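Solute-binding protein (Thermoactinomyces vulgaris, PDB 2ZYM) probably binds cyclodextrins and related malto-sugars outside the cell membrane and hands them to a transporter for uptake. Local coordinates at residues G92-I97 with G283-A288; K184-F189 with L203-A208. All coordinates share one frame; numbering follows the deposited sequence.

Contact 1: residues G92-I97 with G283-A288; sequences GLLQPI and GWYLSA
Ala288 N donates to Leu93 O over 2.8 Å. Gln95 N donates to Leu286 O over 3.0 Å, and together these two bonds hold the short, weakly bonded strand 94-95 antiparallel to strand 278-287, in a mixed sheet of this periplasmic-binding-protein fold. They flank the non-hydrogen-bonded pair Leu94 and Ser287. The bonds differ in geometry. That from Gln95 N runs almost straight down the carbonyl of Leu286, with a C=O...N angle of 168°, whereas Ala288 N lies above the carbonyl plane of Leu93, 40° out of it. A further CA-H...O contact, Leu94 CA to Leu286 O at 3.4 Å, adds a weak partner to the same acceptor. Where the strands splay apart, water 1 bridges them, accepting from Leu286 N and donating to Gln95 O.

Side chains pack on both sides of this ladder. Leu94 sets CD1 3.7 Å from Tyr285 CB and approaches the ring obliquely; its CG stands anti to the carbonyl carbon (chi1 -49°), which carries the branch toward the tyrosine. Leu286 holds its CG anti to the backbone N and lays it against the aliphatic part of Gln95, CG to CG 3.7 Å, while Ile97 CG2 meets the CB of the same leucine.

In the second shell, Leu94 also rests on Val78 and Trp80 of strand 77-81, and Leu286 on Ala296 and Thr297 of helix 293-303. The Tyr285 hydroxyl is hydrogen-bonded to Trp80 O, which anchors the ring's far end. Before the strand, Gly92 ends helix 85-90 in a Schellman motif, its positive phi turning the chain into the sheet, and Gly92 O comes to 3.4 Å from Ala288 CB.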
ATOM      1  N   GLY A  92     -15.120 -12.050   9.758  1.00 23.94           N
ATOM      2  CA  GLY A  92     -14.670 -13.172  10.580  1.00 22.79           C
ATOM      3  C   GLY A  92     -13.458 -13.912  10.041  1.00 23.73           C
ATOM      4  O   GLY A  92     -13.298 -15.108  10.287  1.00 23.15           O
ATOM      5  N   LEU A  93     -12.599 -13.198   9.314  1.00 22.89           N
ATOM      6  CA  LEU A  93     -11.399 -13.792   8.718  1.00 21.57           C
ATOM      7  C   LEU A  93     -10.227 -13.891   9.685  1.00 21.52           C
ATOM      8  O   LEU A  93      -9.410 -14.813   9.585  1.00 20.09           O
ATOM      9  CB  LEU A  93     -10.961 -12.999   7.485  1.00 22.46           C
ATOM     10  CG  LEU A  93     -11.727 -13.184   6.178  1.00 23.48           C
ATOM     11  CD1 LEU A  93     -11.261 -12.149   5.172  1.00 22.72           C
ATOM     12  CD2 LEU A  93     -11.553 -14.589   5.622  1.00 24.23           C
ATOM     13  N   LEU A  94     -10.144 -12.938  10.611  1.00 19.86           N
ATOM     14  CA  LEU A  94      -8.988 -12.821  11.494  1.00 19.89           C
ATOM     15  C   LEU A  94      -9.370 -12.786  12.970  1.00 20.29           C
ATOM     16  O   LEU A  94     -10.458 -12.340  13.334  1.00 22.27           O
ATOM     17  CB  LEU A  94      -8.162 -11.578  11.137  1.00 17.94           C
ATOM     18  CG  LEU A  94      -7.780 -11.339   9.672  1.00 18.50           C
ATOM     19  CD1 LEU A  94      -7.118  -9.979   9.500  1.00 17.35           C
ATOM     20  CD2 LEU A  94      -6.888 -12.454   9.140  1.00 17.02           C
ATOM     21  N   GLN A  95      -8.460 -13.271  13.809  1.00 20.38           N
ATOM     22  CA  GLN A  95      -8.626 -13.226  15.259  1.00 22.10           C
ATOM     23  C   GLN A  95      -7.542 -12.340  15.878  1.00 22.26           C
ATOM     24  O   GLN A  95      -6.437 -12.252  15.338  1.00 23.27           O
ATOM     25  CB  GLN A  95      -8.586 -14.639  15.857  1.00 21.96           C
ATOM     26  CG  GLN A  95      -7.343 -15.453  15.508  1.00 23.51           C
ATOM     27  CD  GLN A  95      -7.327 -16.826  16.160  1.00 24.76           C
ATOM     28  OE1 GLN A  95      -7.331 -17.848  15.475  1.00 23.78           O
ATOM     29  NE2 GLN A  95      -7.304 -16.854  17.490  1.00 24.17           N
ATOM     30  N   PRO A  96      -7.856 -11.669  17.005  1.00 23.78           N
ATOM     31  CA  PRO A  96      -6.832 -10.865  17.676  1.00 23.53           C
ATOM     32  C   PRO A  96      -5.642 -11.706  18.136  1.00 24.47           C
ATOM     33  O   PRO A  96      -5.791 -12.903  18.400  1.00 26.54           O
ATOM     34  CB  PRO A  96      -7.571 -10.270  18.882  1.00 24.99           C
ATOM     35  CG  PRO A  96      -8.798 -11.074  19.041  1.00 24.74           C
ATOM     36  CD  PRO A  96      -9.155 -11.598  17.696  1.00 22.64           C
ATOM     37  N   ILE A  97      -4.474 -11.079  18.217  1.00 24.31           N
ATOM     38  CA  ILE A  97      -3.240 -11.780  18.569  1.00 23.19           C
ATOM     39  C   ILE A  97      -2.829 -11.518  20.019  1.00 24.70           C
ATOM     40  O   ILE A  97      -3.028 -10.421  20.545  1.00 24.70           O
ATOM     41  CB  ILE A  97      -2.088 -11.445  17.586  1.00 24.53           C
ATOM     42  CG1 ILE A  97      -1.874  -9.934  17.460  1.00 24.19           C
ATOM     43  CG2 ILE A  97      -2.375 -12.022  16.210  1.00 21.20           C
ATOM     44  CD1 ILE A  97      -0.557  -9.462  18.003  1.00 27.07           C
ATOM     45  N   GLY A 283       1.034  -5.823   7.805  1.00 14.14           N
ATOM     46  CA  GLY A 283       1.374  -6.653   8.951  1.00 13.01           C
ATOM     47  C   GLY A 283       1.103  -8.118   8.678  1.00 12.98           C
ATOM     48  O   GLY A 283       0.517  -8.466   7.652  1.00 13.88           O
ATOM     49  N   TRP A 284       1.562  -8.976   9.586  1.00 11.68           N
ATOM     50  CA  TRP A 284       1.142 -10.372   9.608  1.00 12.87           C
ATOM     51  C   TRP A 284      -0.148 -10.449  10.405  1.00 14.38           C
ATOM     52  O   TRP A 284      -0.246  -9.848  11.474  1.00 15.83           O
ATOM     53  CB  TRP A 284       2.187 -11.253  10.296  1.00 12.76           C
ATOM     54  CG  TRP A 284       3.417 -11.552   9.497  1.00 14.87           C
ATOM     55  CD1 TRP A 284       4.703 -11.234   9.829  1.00 15.27           C
ATOM     56  CD2 TRP A 284       3.483 -12.244   8.245  1.00 14.12           C
ATOM     57  NE1 TRP A 284       5.569 -11.683   8.856  1.00 15.27           N
ATOM     58  CE2 TRP A 284       4.847 -12.305   7.873  1.00 14.67           C
ATOM     59  CE3 TRP A 284       2.526 -12.818   7.399  1.00 15.54           C
ATOM     60  CZ2 TRP A 284       5.276 -12.914   6.688  1.00 14.15           C
ATOM     61  CZ3 TRP A 284       2.955 -13.422   6.219  1.00 11.95           C
ATOM     62  CH2 TRP A 284       4.316 -13.463   5.877  1.00 14.18           C
ATOM     63  N   TYR A 285      -1.131 -11.184   9.893  1.00 15.60           N
ATOM     64  CA  TYR A 285      -2.371 -11.417  10.633  1.00 14.98           C
ATOM     65  C   TYR A 285      -2.590 -12.899  10.890  1.00 15.52           C
ATOM     66  O   TYR A 285      -2.053 -13.750  10.176  1.00 14.90           O
ATOM     67  CB  TYR A 285      -3.581 -10.823   9.908  1.00 14.62           C
ATOM     68  CG  TYR A 285      -3.342  -9.459   9.313  1.00 14.63           C
ATOM     69  CD1 TYR A 285      -3.092  -8.352  10.126  1.00 16.00           C
ATOM     70  CD2 TYR A 285      -3.372  -9.275   7.934  1.00 16.85           C
ATOM     71  CE1 TYR A 285      -2.870  -7.092   9.572  1.00 19.14           C
ATOM     72  CE2 TYR A 285      -3.152  -8.024   7.369  1.00 16.09           C
ATOM     73  CZ  TYR A 285      -2.897  -6.939   8.190  1.00 18.17           C
ATOM     74  OH  TYR A 285      -2.681  -5.702   7.630  1.00 17.91           O
ATOM     75  N   LEU A 286      -3.383 -13.191  11.918  1.00 14.66           N
ATOM     76  CA  LEU A 286      -3.686 -14.563  12.310  1.00 14.94           C
ATOM     77  C   LEU A 286      -5.096 -14.936  11.865  1.00 15.45           C
ATOM     78  O   LEU A 286      -6.070 -14.321  12.295  1.00 14.86           O
ATOM     79  CB  LEU A 286      -3.539 -14.727  13.830  1.00 15.30           C
ATOM     80  CG  LEU A 286      -3.811 -16.100  14.460  1.00 14.71           C
ATOM     81  CD1 LEU A 286      -2.914 -17.178  13.862  1.00 16.25           C
ATOM     82  CD2 LEU A 286      -3.648 -16.045  15.975  1.00 14.98           C
ATOM     83  N   SER A 287      -5.192 -15.938  10.994  1.00 16.93           N
ATOM     84  CA  SER A 287      -6.481 -16.420  10.508  1.00 18.21           C
ATOM     85  C   SER A 287      -7.365 -16.923  11.647  1.00 18.68           C
ATOM     86  O   SER A 287      -6.899 -17.636  12.541  1.00 20.75           O
ATOM     87  CB  SER A 287      -6.281 -17.531   9.473  1.00 18.51           C
ATOM     88  OG  SER A 287      -7.494 -18.219   9.227  1.00 16.53           O
ATOM     89  N   ALA A 288      -8.643 -16.553  11.598  1.00 19.99           N
ATOM     90  CA  ALA A 288      -9.625 -17.018  12.576  1.00 20.97           C
ATOM     91  C   ALA A 288      -9.849 -18.530  12.474  1.00 20.84           C
ATOM     92  O   ALA A 288     -10.412 -19.146  13.385  1.00 21.46           O
ATOM     93  CB  ALA A 288     -10.937 -16.268  12.403  1.00 23.19           C
TER
HETATM   94  O   HOH W   1      -5.082 -11.288  13.088  1.00 16.44           O

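Contact 2: residues K184-F189 with L203-A208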
ATOM      1  N   LYS A 184      -7.328  19.236  -2.919  1.00 17.55           N
ATOM      2  CA  LYS A 184      -8.539  20.034  -3.103  1.00 18.36           C
ATOM      3  C   LYS A 184      -9.446  20.019  -1.874  1.00 18.85           C
ATOM      4  O   LYS A 184     -10.487  20.679  -1.856  1.00 17.68           O
ATOM      5  CB  LYS A 184      -9.307  19.555  -4.342  1.00 20.72           C
ATOM      6  CG  LYS A 184      -8.451  19.389  -5.590  1.00 22.71           C
ATOM      7  CD  LYS A 184      -7.858  20.709  -6.056  1.00 26.46           C
ATOM      8  CE  LYS A 184      -6.889  20.496  -7.201  1.00 27.41           C
ATOM      9  NZ  LYS A 184      -6.240  21.770  -7.615  1.00 29.08           N
ATOM     10  N   GLY A 185      -9.046  19.269  -0.852  1.00 18.51           N
ATOM     11  CA  GLY A 185      -9.804  19.180   0.394  1.00 18.64           C
ATOM     12  C   GLY A 185     -10.807  18.042   0.422  1.00 18.36           C
ATOM     13  O   GLY A 185     -11.745  18.055   1.222  1.00 18.88           O
ATOM     14  N   ALA A 186     -10.615  17.057  -0.454  1.00 17.55           N
ATOM     15  CA  ALA A 186     -11.472  15.875  -0.481  1.00 17.20           C
ATOM     16  C   ALA A 186     -10.998  14.833   0.524  1.00 18.82           C
ATOM     17  O   ALA A 186      -9.803  14.735   0.814  1.00 20.11           O
ATOM     18  CB  ALA A 186     -11.522  15.282  -1.878  1.00 16.30           C
ATOM     19  N   ALA A 187     -11.946  14.063   1.048  1.00 18.27           N
ATOM     20  CA  ALA A 187     -11.660  12.979   1.987  1.00 19.62           C
ATOM     21  C   ALA A 187     -12.421  11.723   1.581  1.00 17.71           C
ATOM     22  O   ALA A 187     -13.496  11.816   0.994  1.00 18.89           O
ATOM     23  CB  ALA A 187     -12.044  13.393   3.398  1.00 19.99           C
ATOM     24  N   VAL A 188     -11.861  10.555   1.888  1.00 18.42           N
ATOM     25  CA  VAL A 188     -12.556   9.284   1.653  1.00 17.22           C
ATOM     26  C   VAL A 188     -13.813   9.221   2.528  1.00 18.72           C
ATOM     27  O   VAL A 188     -14.914   8.989   2.027  1.00 17.75           O
ATOM     28  CB  VAL A 188     -11.642   8.058   1.904  1.00 19.02           C
ATOM     29  CG1 VAL A 188     -12.388   6.758   1.624  1.00 16.63           C
ATOM     30  CG2 VAL A 188     -10.388   8.138   1.040  1.00 15.28           C
ATOM     31  N   PHE A 189     -13.629   9.437   3.830  1.00 19.38           N
ATOM     32  CA  PHE A 189     -14.738   9.561   4.774  1.00 21.79           C
ATOM     33  C   PHE A 189     -14.701  10.911   5.487  1.00 23.78           C
ATOM     34  O   PHE A 189     -13.625  11.438   5.781  1.00 23.10           O
ATOM     35  CB  PHE A 189     -14.718   8.421   5.796  1.00 20.86           C
ATOM     36  CG  PHE A 189     -14.843   7.053   5.186  1.00 19.84           C
ATOM     37  CD1 PHE A 189     -13.723   6.243   5.027  1.00 18.37           C
ATOM     38  CD2 PHE A 189     -16.081   6.572   4.770  1.00 18.41           C
ATOM     39  CE1 PHE A 189     -13.833   4.976   4.459  1.00 18.65           C
ATOM     40  CE2 PHE A 189     -16.203   5.306   4.202  1.00 20.36           C
ATOM     41  CZ  PHE A 189     -15.074   4.505   4.047  1.00 19.29           C
ATOM     42  N   LEU A 203     -16.441  11.003  -1.415  1.00 16.40           N
ATOM     43  CA  LEU A 203     -15.779  10.838  -2.713  1.00 15.60           C
ATOM     44  C   LEU A 203     -16.525  11.420  -3.928  1.00 15.61           C
ATOM     45  O   LEU A 203     -16.027  11.353  -5.056  1.00 13.77           O
ATOM     46  CB  LEU A 203     -15.367   9.374  -2.940  1.00 15.04           C
ATOM     47  CG  LEU A 203     -14.266   8.846  -2.004  1.00 14.48           C
ATOM     48  CD1 LEU A 203     -13.957   7.386  -2.292  1.00 15.33           C
ATOM     49  CD2 LEU A 203     -12.996   9.691  -2.094  1.00 14.99           C
ATOM     50  N   ASN A 204     -17.713  11.981  -3.704  1.00 15.99           N
ATOM     51  CA  ASN A 204     -18.396  12.743  -4.760  1.00 17.07           C
ATOM     52  C   ASN A 204     -18.690  14.197  -4.373  1.00 17.49           C
ATOM     53  O   ASN A 204     -19.569  14.844  -4.949  1.00 18.90           O
ATOM     54  CB  ASN A 204     -19.645  12.015  -5.292  1.00 17.13           C
ATOM     55  CG  ASN A 204     -20.843  12.113  -4.356  1.00 17.53           C
ATOM     56  OD1 ASN A 204     -20.721  11.970  -3.139  1.00 15.04           O
ATOM     57  ND2 ASN A 204     -22.016  12.345  -4.936  1.00 19.57           N
ATOM     58  N   SER A 205     -17.937  14.702  -3.399  1.00 18.19           N
ATOM     59  CA  SER A 205     -18.000  16.106  -3.011  1.00 17.84           C
ATOM     60  C   SER A 205     -17.450  16.980  -4.144  1.00 17.76           C
ATOM     61  O   SER A 205     -16.687  16.486  -4.977  1.00 16.97           O
ATOM     62  CB  SER A 205     -17.200  16.326  -1.726  1.00 17.61           C
ATOM     63  OG  SER A 205     -15.822  16.095  -1.949  1.00 19.37           O
ATOM     64  N   PRO A 206     -17.855  18.268  -4.198  1.00 17.38           N
ATOM     65  CA  PRO A 206     -17.300  19.207  -5.182  1.00 18.67           C
ATOM     66  C   PRO A 206     -15.769  19.202  -5.229  1.00 19.08           C
ATOM     67  O   PRO A 206     -15.190  19.245  -6.317  1.00 18.00           O
ATOM     68  CB  PRO A 206     -17.826  20.563  -4.703  1.00 19.10           C
ATOM     69  CG  PRO A 206     -19.111  20.234  -4.037  1.00 17.19           C
ATOM     70  CD  PRO A 206     -18.890  18.908  -3.363  1.00 19.07           C
ATOM     71  N   GLU A 207     -15.128  19.138  -4.064  1.00 19.30           N
ATOM     72  CA  GLU A 207     -13.666  19.058  -3.990  1.00 20.36           C
ATOM     73  C   GLU A 207     -13.119  17.773  -4.615  1.00 18.45           C
ATOM     74  O   GLU A 207     -12.098  17.806  -5.305  1.00 17.33           O
ATOM     75  CB  GLU A 207     -13.146  19.233  -2.554  1.00 21.12           C
ATOM     76  CG  GLU A 207     -14.000  18.620  -1.455  1.00 25.97           C
ATOM     77  CD  GLU A 207     -15.093  19.562  -0.979  1.00 24.64           C
ATOM     78  OE1 GLU A 207     -14.832  20.401  -0.089  1.00 26.69           O
ATOM     79  OE2 GLU A 207     -16.221  19.458  -1.492  1.00 22.65           O
ATOM     80  N   ALA A 208     -13.809  16.656  -4.387  1.00 16.71           N
ATOM     81  CA  ALA A 208     -13.423  15.372  -4.983  1.00 15.70           C
ATOM     82  C   ALA A 208     -13.493  15.420  -6.508  1.00 15.74           C
ATOM     83  O   ALA A 208     -12.650  14.836  -7.189  1.00 14.20           O
ATOM     84  CB  ALA A 208     -14.281  14.247  -4.443  1.00 13.85           C
TER
HETATM   85  O   HOH W   2     -14.071  19.062   2.558  1.00 41.88           O
HETATM   86  O   HOH W   3     -14.895  14.910   0.311  1.00 19.76           O
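Lys184 lays its backbone against Glu207 in the first turn of helix 206-220: Lys184 O is 3.1 Å from Glu207 CB, and Lys184 CB reaches Glu207 O at 3.4 Å. The lysine chain bends at chi2 (-64°), and its NZ leaves the contact for a salt bridge with Asp271. Gly185, at a positive phi of 92°, ends helix 174-183 in a Schellman motif; a CB here would jam against the carbonyl O of Lys184. Its own carbonyl faces Glu207 CG, and water 2 bridges the two residues, donating to Gly185 O and to Glu207 OE1.

Ala186 points its methyl into the start of the helix, CB to Ala208 CA 3.6 Å and CB to Ala208 CB 3.9 Å, a close fit for two small residues. Beside it Ser205 serves as N-cap: OG accepts from Ala208 N over 3.2 Å. The same OG is hydrogen-bonded to Gly202 O and to water 3, which accepts from Ala187 N and so ties the loop to the cap. Ala187 O then lies 3.8 Å from Leu203 CD2.

At Val188 that methyl, CD2, also packs on CA, while Leu203 CD1 stands 4.3 Å from Val188 CG1. With an alanine in place of Leu203, CG and both methyls go, which would probably open a gap against Ala187 O and Val188 CA. The direct contacts across these segments are van der Waals, and the polar links pass through waters 2 and 3. Around the contact, helix 174-183 meets Ala186 through Phe181 and Val188 through Phe174 and Tyr178, while helix 377-392 meets Leu203 through Val385 and Met388.

In the fold
From the N terminus, the chain first reaches 92-97, just after helix 85-90, and leaves contact 1 open until 283-288, on strand 278-287, returns, closing a loop with 185 intervening residues. Contact 2 opens and closes wholly within that excursion, 184-189 meeting 203-208 after 13 residues without helix or strand, so the two nest and do not cross. Contact 1 pairs the short strand 94-95 with strand 278-287 of the mixed sheet; contact 2 joins the end of helix 174-183 to the start of helix 206-220. Their centres lie 32 Å apart and their nearest atoms about 16 Å. Bound glucose units lie about 9 Å from the Tyr285 side chain and about 10 Å from that of Val188.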